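Local coordinates for LRR receptor-like serine/threonine-protein kinase RGI3 (Arabidopsis thaliana, PDB 5HZ0), which serves as a cell-surface receptor for RGF peptide hormones, which maintain the root stem cell niche, through the leucine-rich-repeat ectodomain present here, at residues G172-V184 with P199-L213. The protein carries 5 engineered substitutions. Sequence-based numbering, arbitrary orientation.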
ATOM      1  N   GLY A 172       7.120  11.242 -24.601  1.00 14.44           N
ATOM      2  CA  GLY A 172       6.975  12.620 -25.043  1.00 14.59           C
ATOM      3  C   GLY A 172       5.752  13.338 -24.507  1.00 13.57           C
ATOM      4  O   GLY A 172       5.025  12.812 -23.669  1.00 22.40           O
ATOM      5  N   LYS A 173       5.537  14.559 -24.978  1.00  9.82           N
ATOM      6  CA  LYS A 173       4.385  15.346 -24.555  1.00 15.49           C
ATOM      7  C   LYS A 173       3.160  15.042 -25.428  1.00 19.55           C
ATOM      8  O   LYS A 173       3.289  14.786 -26.626  1.00 28.30           O
ATOM      9  CB  LYS A 173       4.716  16.842 -24.587  1.00 15.98           C
ATOM     10  CG  LYS A 173       5.046  17.374 -25.969  1.00 22.97           C
ATOM     11  CD  LYS A 173       5.253  18.880 -25.952  1.00 28.41           C
ATOM     12  CE  LYS A 173       6.714  19.229 -26.029  1.00 35.09           C
ATOM     13  NZ  LYS A 173       7.455  18.713 -24.850  1.00 39.51           N
ATOM     14  N   LEU A 174       1.977  15.046 -24.828  1.00 11.78           N
ATOM     15  CA  LEU A 174       0.757  14.898 -25.603  1.00  8.35           C
ATOM     16  C   LEU A 174       0.656  16.105 -26.500  1.00  8.06           C
ATOM     17  O   LEU A 174       0.844  17.226 -26.045  1.00  8.14           O
ATOM     18  CB  LEU A 174      -0.463  14.846 -24.689  1.00 10.94           C
ATOM     19  CG  LEU A 174      -0.530  13.711 -23.680  1.00 11.13           C
ATOM     20  CD1 LEU A 174      -1.748  13.885 -22.814  1.00 11.80           C
ATOM     21  CD2 LEU A 174      -0.568  12.388 -24.412  1.00 16.53           C
ATOM     22  N   PRO A 175       0.352  15.884 -27.784  1.00 13.81           N
ATOM     23  CA  PRO A 175       0.339  16.973 -28.767  1.00 10.26           C
ATOM     24  C   PRO A 175      -0.789  17.964 -28.501  1.00 18.92           C
ATOM     25  O   PRO A 175      -1.832  17.575 -27.989  1.00 16.50           O
ATOM     26  CB  PRO A 175       0.078  16.246 -30.084  1.00  9.02           C
ATOM     27  CG  PRO A 175      -0.672  15.010 -29.689  1.00 10.88           C
ATOM     28  CD  PRO A 175      -0.096  14.603 -28.359  1.00  6.82           C
ATOM     29  N   ALA A 176      -0.579  19.226 -28.864  1.00 21.24           N
ATOM     30  CA  ALA A 176      -1.589  20.265 -28.724  1.00 15.43           C
ATOM     31  C   ALA A 176      -2.815  19.901 -29.574  1.00 17.39           C
ATOM     32  O   ALA A 176      -3.940  20.359 -29.326  1.00 16.55           O
ATOM     33  CB  ALA A 176      -1.005  21.613 -29.132  1.00  4.70           C
ATOM     34  N   SER A 177      -2.570  19.025 -30.546  1.00 16.37           N
ATOM     35  CA  SER A 177      -3.587  18.412 -31.390  1.00 14.20           C
ATOM     36  C   SER A 177      -4.769  17.889 -30.588  1.00 13.41           C
ATOM     37  O   SER A 177      -5.894  17.888 -31.063  1.00 11.62           O
ATOM     38  CB  SER A 177      -2.968  17.196 -32.069  1.00 19.06           C
ATOM     39  OG  SER A 177      -2.542  17.494 -33.372  1.00 29.84           O
ATOM     40  N   ILE A 178      -4.490  17.406 -29.382  1.00 12.09           N
ATOM     41  CA  ILE A 178      -5.505  16.800 -28.544  1.00 10.76           C
ATOM     42  C   ILE A 178      -6.690  17.735 -28.329  1.00 11.45           C
ATOM     43  O   ILE A 178      -7.817  17.264 -28.226  1.00 13.03           O
ATOM     44  CB  ILE A 178      -4.916  16.270 -27.207  1.00 22.04           C
ATOM     45  CG1 ILE A 178      -5.513  14.903 -26.891  1.00 26.98           C
ATOM     46  CG2 ILE A 178      -5.103  17.258 -26.053  1.00 14.23           C
ATOM     47  CD1 ILE A 178      -5.138  13.857 -27.902  1.00 33.83           C
ATOM     48  N   GLY A 179      -6.450  19.047 -28.328  1.00  8.04           N
ATOM     49  CA  GLY A 179      -7.532  20.009 -28.158  1.00  5.88           C
ATOM     50  C   GLY A 179      -8.583  20.057 -29.280  1.00 13.17           C
ATOM     51  O   GLY A 179      -9.629  20.719 -29.157  1.00 10.75           O
ATOM     52  N   ASN A 180      -8.295  19.381 -30.387  1.00 10.25           N
ATOM     53  CA  ASN A 180      -9.230  19.306 -31.497  1.00 16.58           C
ATOM     54  C   ASN A 180     -10.286  18.215 -31.275  1.00 20.54           C
ATOM     55  O   ASN A 180     -11.241  18.106 -32.033  1.00  9.70           O
ATOM     56  CB  ASN A 180      -8.489  19.057 -32.815  1.00 14.40           C
ATOM     57  CG  ASN A 180      -8.052  20.343 -33.487  1.00 26.70           C
ATOM     58  OD1 ASN A 180      -6.866  20.546 -33.764  1.00 26.52           O
ATOM     59  ND2 ASN A 180      -9.015  21.225 -33.751  1.00 34.75           N
ATOM     60  N   LEU A 181     -10.120  17.410 -30.232  1.00 20.90           N
ATOM     61  CA  LEU A 181     -11.030  16.305 -30.068  1.00 15.40           C
ATOM     62  C   LEU A 181     -12.150  16.828 -29.210  1.00 16.00           C
ATOM     63  O   LEU A 181     -12.067  16.833 -27.986  1.00 12.68           O
ATOM     64  CB  LEU A 181     -10.313  15.159 -29.356  1.00  8.64           C
ATOM     65  CG  LEU A 181      -9.185  14.553 -30.177  1.00 13.61           C
ATOM     66  CD1 LEU A 181      -8.542  13.375 -29.460  1.00 15.32           C
ATOM     67  CD2 LEU A 181      -9.719  14.140 -31.529  1.00  7.21           C
ATOM     68  N   LYS A 182     -13.245  17.182 -29.870  1.00 17.47           N
ATOM     69  CA  LYS A 182     -14.282  17.954 -29.213  1.00 11.86           C
ATOM     70  C   LYS A 182     -15.317  17.023 -28.632  1.00  5.15           C
ATOM     71  O   LYS A 182     -16.174  17.432 -27.870  1.00 17.95           O
ATOM     72  CB  LYS A 182     -14.911  18.935 -30.205  1.00 15.81           C
ATOM     73  CG  LYS A 182     -14.660  20.399 -29.870  1.00 22.28           C
ATOM     74  CD  LYS A 182     -13.306  20.862 -30.353  1.00 33.67           C
ATOM     75  CE  LYS A 182     -13.005  22.285 -29.881  1.00 38.72           C
ATOM     76  NZ  LYS A 182     -11.646  22.758 -30.303  1.00 37.44           N
ATOM     77  N   ARG A 183     -15.268  15.773 -29.059  1.00  7.98           N
ATOM     78  CA  ARG A 183     -16.127  14.742 -28.497  1.00  6.43           C
ATOM     79  C   ARG A 183     -15.473  13.740 -27.568  1.00  5.40           C
ATOM     80  O   ARG A 183     -16.171  12.859 -27.077  1.00  8.00           O
ATOM     81  CB  ARG A 183     -16.882  14.017 -29.616  1.00  5.87           C
ATOM     82  CG  ARG A 183     -17.540  14.994 -30.579  1.00  7.42           C
ATOM     83  CD  ARG A 183     -18.127  14.284 -31.755  1.00 22.48           C
ATOM     84  NE  ARG A 183     -19.546  14.572 -31.878  1.00 29.41           N
ATOM     85  CZ  ARG A 183     -20.311  14.134 -32.870  1.00 27.82           C
ATOM     86  NH1 ARG A 183     -19.782  13.386 -33.829  1.00 22.31           N
ATOM     87  NH2 ARG A 183     -21.602  14.446 -32.899  1.00 25.82           N
ATOM     88  N   VAL A 184     -14.153  13.810 -27.359  1.00 12.87           N
ATOM     89  CA  VAL A 184     -13.511  12.795 -26.516  1.00  5.42           C
ATOM     90  C   VAL A 184     -13.971  12.869 -25.050  1.00 10.94           C
ATOM     91  O   VAL A 184     -14.048  13.932 -24.449  1.00  4.53           O
ATOM     92  CB  VAL A 184     -11.948  12.747 -26.644  1.00 10.52           C
ATOM     93  CG1 VAL A 184     -11.262  13.710 -25.662  1.00  5.02           C
ATOM     94  CG2 VAL A 184     -11.441  11.336 -26.416  1.00  6.05           C
ATOM     95  N   PRO A 199      -0.675  19.641 -22.227  1.00  7.16           N
ATOM     96  CA  PRO A 199      -0.858  20.857 -23.028  1.00  3.07           C
ATOM     97  C   PRO A 199      -2.134  21.603 -22.636  1.00  7.14           C
ATOM     98  O   PRO A 199      -3.168  20.979 -22.387  1.00  9.36           O
ATOM     99  CB  PRO A 199      -0.971  20.324 -24.458  1.00  3.58           C
ATOM    100  CG  PRO A 199      -1.456  18.914 -24.298  1.00  6.95           C
ATOM    101  CD  PRO A 199      -0.959  18.405 -22.980  1.00  3.58           C
ATOM    102  N   ASP A 200      -2.058  22.928 -22.603  1.00  5.26           N
ATOM    103  CA  ASP A 200      -3.205  23.771 -22.310  1.00 14.38           C
ATOM    104  C   ASP A 200      -4.378  23.529 -23.252  1.00 14.99           C
ATOM    105  O   ASP A 200      -5.546  23.628 -22.843  1.00  9.56           O
ATOM    106  CB  ASP A 200      -2.805  25.241 -22.316  1.00 13.91           C
ATOM    107  CG  ASP A 200      -1.942  25.599 -21.135  1.00 26.66           C
ATOM    108  OD1 ASP A 200      -0.718  25.394 -21.217  1.00 35.23           O
ATOM    109  OD2 ASP A 200      -2.492  26.060 -20.112  1.00 33.79           O
ATOM    110  N   GLU A 201      -4.067  23.171 -24.492  1.00 11.09           N
ATOM    111  CA  GLU A 201      -5.102  22.890 -25.487  1.00 11.65           C
ATOM    112  C   GLU A 201      -6.099  21.825 -25.043  1.00 12.34           C
ATOM    113  O   GLU A 201      -7.161  21.715 -25.628  1.00 20.47           O
ATOM    114  CB  GLU A 201      -4.484  22.481 -26.827  1.00 17.68           C
ATOM    115  CG  GLU A 201      -3.712  23.598 -27.522  1.00 18.81           C
ATOM    116  CD  GLU A 201      -2.359  23.874 -26.892  1.00 16.57           C
ATOM    117  OE1 GLU A 201      -1.868  23.032 -26.101  1.00  9.22           O
ATOM    118  OE2 GLU A 201      -1.791  24.946 -27.190  1.00 23.45           O
ATOM    119  N   ILE A 202      -5.768  21.040 -24.019  1.00  8.91           N
ATOM    120  CA  ILE A 202      -6.693  20.020 -23.528  1.00  8.34           C
ATOM    121  C   ILE A 202      -7.973  20.645 -22.969  1.00 14.25           C
ATOM    122  O   ILE A 202      -9.005  19.973 -22.836  1.00 13.53           O
ATOM    123  CB  ILE A 202      -6.060  19.088 -22.463  1.00 12.64           C
ATOM    124  CG1 ILE A 202      -6.654  17.680 -22.592  1.00 13.28           C
ATOM    125  CG2 ILE A 202      -6.290  19.626 -21.056  1.00 15.65           C
ATOM    126  CD1 ILE A 202      -6.255  16.728 -21.518  1.00  7.57           C
ATOM    127  N   GLY A 203      -7.901  21.934 -22.653  1.00  2.45           N
ATOM    128  CA  GLY A 203      -9.057  22.675 -22.207  1.00 16.35           C
ATOM    129  C   GLY A 203     -10.083  22.910 -23.309  1.00 13.42           C
ATOM    130  O   GLY A 203     -11.180  23.393 -23.031  1.00 13.10           O
ATOM    131  N   TYR A 204      -9.715  22.587 -24.549  1.00 11.22           N
ATOM    132  CA  TYR A 204     -10.607  22.719 -25.702  1.00 11.20           C
ATOM    133  C   TYR A 204     -11.472  21.475 -25.895  1.00 14.15           C
ATOM    134  O   TYR A 204     -12.351  21.461 -26.754  1.00 16.35           O
ATOM    135  CB  TYR A 204      -9.814  22.972 -27.001  1.00  6.24           C
ATOM    136  CG  TYR A 204      -9.291  24.388 -27.168  1.00  7.58           C
ATOM    137  CD1 TYR A 204     -10.132  25.480 -27.030  1.00  2.84           C
ATOM    138  CD2 TYR A 204      -7.939  24.628 -27.453  1.00 10.04           C
ATOM    139  CE1 TYR A 204      -9.657  26.765 -27.176  1.00 17.33           C
ATOM    140  CE2 TYR A 204      -7.455  25.917 -27.602  1.00  6.64           C
ATOM    141  CZ  TYR A 204      -8.319  26.981 -27.461  1.00 15.03           C
ATOM    142  OH  TYR A 204      -7.859  28.270 -27.600  1.00 19.07           O
ATOM    143  N   CYS A 205     -11.238  20.431 -25.104  1.00 11.21           N
ATOM    144  CA  CYS A 205     -11.976  19.198 -25.315  1.00  3.57           C
ATOM    145  C   CYS A 205     -13.178  19.293 -24.423  1.00 10.35           C
ATOM    146  O   CYS A 205     -13.099  18.941 -23.244  1.00  9.46           O
ATOM    147  CB  CYS A 205     -11.110  18.016 -24.854  1.00  3.75           C
ATOM    148  SG  CYS A 205      -9.472  17.840 -25.714  1.00  8.99           S
ATOM    149  N   THR A 206     -14.329  19.638 -25.003  1.00 11.49           N
ATOM    150  CA  THR A 206     -15.423  20.167 -24.195  1.00  2.97           C
ATOM    151  C   THR A 206     -16.178  19.067 -23.462  1.00  3.00           C
ATOM    152  O   THR A 206     -16.699  19.274 -22.370  1.00 14.84           O
ATOM    153  CB  THR A 206     -16.379  21.077 -25.015  1.00 19.18           C
ATOM    154  OG1 THR A 206     -17.376  20.290 -25.686  1.00 25.86           O
ATOM    155  CG2 THR A 206     -15.605  21.889 -26.027  1.00 11.12           C
ATOM    156  N   GLU A 207     -16.195  17.894 -24.074  1.00  3.41           N
ATOM    157  CA  GLU A 207     -16.839  16.698 -23.546  1.00  3.53           C
ATOM    158  C   GLU A 207     -15.978  15.849 -22.611  1.00  7.74           C
ATOM    159  O   GLU A 207     -16.424  14.796 -22.156  1.00  7.03           O
ATOM    160  CB  GLU A 207     -17.293  15.837 -24.713  1.00  4.02           C
ATOM    161  CG  GLU A 207     -18.276  16.550 -25.589  1.00 28.03           C
ATOM    162  CD  GLU A 207     -19.597  16.808 -24.859  1.00 42.32           C
ATOM    163  OE1 GLU A 207     -20.362  15.839 -24.634  1.00 45.88           O
ATOM    164  OE2 GLU A 207     -19.870  17.978 -24.499  1.00 50.01           O
ATOM    165  N   LEU A 208     -14.734  16.262 -22.352  1.00  3.39           N
ATOM    166  CA  LEU A 208     -13.871  15.457 -21.493  1.00  3.39           C
ATOM    167  C   LEU A 208     -14.464  15.226 -20.106  1.00  3.10           C
ATOM    168  O   LEU A 208     -14.859  16.156 -19.415  1.00  2.71           O
ATOM    169  CB  LEU A 208     -12.475  16.051 -21.372  1.00  3.26           C
ATOM    170  CG  LEU A 208     -11.439  15.086 -20.799  1.00  6.07           C
ATOM    171  CD1 LEU A 208     -11.333  13.877 -21.726  1.00  3.91           C
ATOM    172  CD2 LEU A 208     -10.120  15.799 -20.662  1.00  3.21           C
ATOM    173  N   GLN A 209     -14.492  13.960 -19.721  1.00  3.31           N
ATOM    174  CA  GLN A 209     -15.095  13.484 -18.488  1.00  4.67           C
ATOM    175  C   GLN A 209     -14.022  12.931 -17.576  1.00  4.83           C
ATOM    176  O   GLN A 209     -14.008  13.241 -16.379  1.00  4.16           O
ATOM    177  CB  GLN A 209     -16.213  12.453 -18.753  1.00  3.43           C
ATOM    178  CG  GLN A 209     -17.383  13.047 -19.541  1.00 20.71           C
ATOM    179  CD  GLN A 209     -18.651  12.181 -19.559  1.00 19.48           C
ATOM    180  OE1 GLN A 209     -18.699  11.096 -18.974  1.00 15.75           O
ATOM    181  NE2 GLN A 209     -19.680  12.671 -20.248  1.00 17.45           N
ATOM    182  N   ASN A 210     -13.218  12.012 -18.124  1.00  3.45           N
ATOM    183  CA  ASN A 210     -12.189  11.298 -17.365  1.00  3.49           C
ATOM    184  C   ASN A 210     -10.766  11.456 -17.925  1.00 11.18           C
ATOM    185  O   ASN A 210     -10.462  11.007 -19.032  1.00 11.30           O
ATOM    186  CB  ASN A 210     -12.534   9.799 -17.272  1.00  6.34           C
ATOM    187  CG  ASN A 210     -13.989   9.550 -16.921  1.00  3.82           C
ATOM    188  OD1 ASN A 210     -14.430   9.857 -15.819  1.00  4.51           O
ATOM    189  ND2 ASN A 210     -14.742   9.002 -17.869  1.00  4.18           N
ATOM    190  N   LEU A 211      -9.891  12.082 -17.153  1.00  7.26           N
ATOM    191  CA  LEU A 211      -8.507  12.249 -17.570  1.00  4.69           C
ATOM    192  C   LEU A 211      -7.573  11.389 -16.692  1.00 11.12           C
ATOM    193  O   LEU A 211      -7.434  11.649 -15.501  1.00  3.08           O
ATOM    194  CB  LEU A 211      -8.135  13.730 -17.511  1.00  4.31           C
ATOM    195  CG  LEU A 211      -6.707  14.098 -17.945  1.00 14.43           C
ATOM    196  CD1 LEU A 211      -6.420  13.565 -19.325  1.00  3.53           C
ATOM    197  CD2 LEU A 211      -6.505  15.608 -17.905  1.00 11.55           C
ATOM    198  N   TYR A 212      -7.003  10.320 -17.256  1.00  3.86           N
ATOM    199  CA  TYR A 212      -6.094   9.464 -16.495  1.00  3.93           C
ATOM    200  C   TYR A 212      -4.732   9.507 -17.146  1.00 15.44           C
ATOM    201  O   TYR A 212      -4.506   8.846 -18.163  1.00  8.17           O
ATOM    202  CB  TYR A 212      -6.567   8.000 -16.488  1.00 11.64           C
ATOM    203  CG  TYR A 212      -8.052   7.781 -16.177  1.00 11.35           C
ATOM    204  CD1 TYR A 212      -8.748   8.633 -15.322  1.00 13.07           C
ATOM    205  CD2 TYR A 212      -8.744   6.718 -16.738  1.00 13.15           C
ATOM    206  CE1 TYR A 212     -10.079   8.435 -15.049  1.00 12.01           C
ATOM    207  CE2 TYR A 212     -10.078   6.511 -16.472  1.00 12.47           C
ATOM    208  CZ  TYR A 212     -10.738   7.369 -15.626  1.00 14.33           C
ATOM    209  OH  TYR A 212     -12.060   7.165 -15.370  1.00 15.01           O
ATOM    210  N   LEU A 213      -3.850  10.315 -16.563  1.00 14.11           N
ATOM    211  CA  LEU A 213      -2.430  10.400 -16.894  1.00  4.65           C
ATOM    212  C   LEU A 213      -1.476   9.853 -15.832  1.00  7.78           C
ATOM    213  O   LEU A 213      -0.297  10.205 -15.826  1.00  5.42           O
ATOM    214  CB  LEU A 213      -2.067  11.816 -17.330  1.00  6.39           C
ATOM    215  CG  LEU A 213      -2.952  12.235 -18.506  1.00  6.35           C
ATOM    216  CD1 LEU A 213      -2.730  13.680 -18.894  1.00  3.53           C
ATOM    217  CD2 LEU A 213      -2.718  11.287 -19.703  1.00  6.52           C
TER
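Near the base of the Tyr204 side chain, where its ring begins, lie both Lys182 NZ and Gly179 O, with NZ 3.8 Å from Tyr204 CB. Lys182 lies alongside the tyrosine, pointing the same way and bent at chi2 (82°), which carries its CE over Tyr204 O and brings NZ back to its own segment, where it donates to Gly179 O at 3.1 Å. The flat carboxylate of Glu201 lies against a methyl group, with OE1 3.5 Å from Ala176 CB, while Glu201 CB rests near Ala176 O. An alanine here would lack CG and the carboxylate, and would probably leave the Ala176 methyl without its cover. Gly179, having no side chain, lets the 3-10 segments 176-180 and 200-204 approach to 4.6 Å between its CA and that of Glu201. On the buried side, Ile178 and Ile202 lie side by side, CG2 to CG1 3.8 Å, and Val184 CG1 lies 3.9 Å from Leu208 CD1. Leu174 and Leu213 meet tip to tip through their CD1 atoms, 4.0 Å apart. Such stacking of equivalent turns from successive coils is characteristic of the leucine-rich-repeat solenoid. Ile178 and Leu208 both reach Ile187 of strand 186-188, and strand 210-212 continues the parallel row toward strand 234-236, with Tyr212, a peptide-recognition residue, packing on the bound peptide.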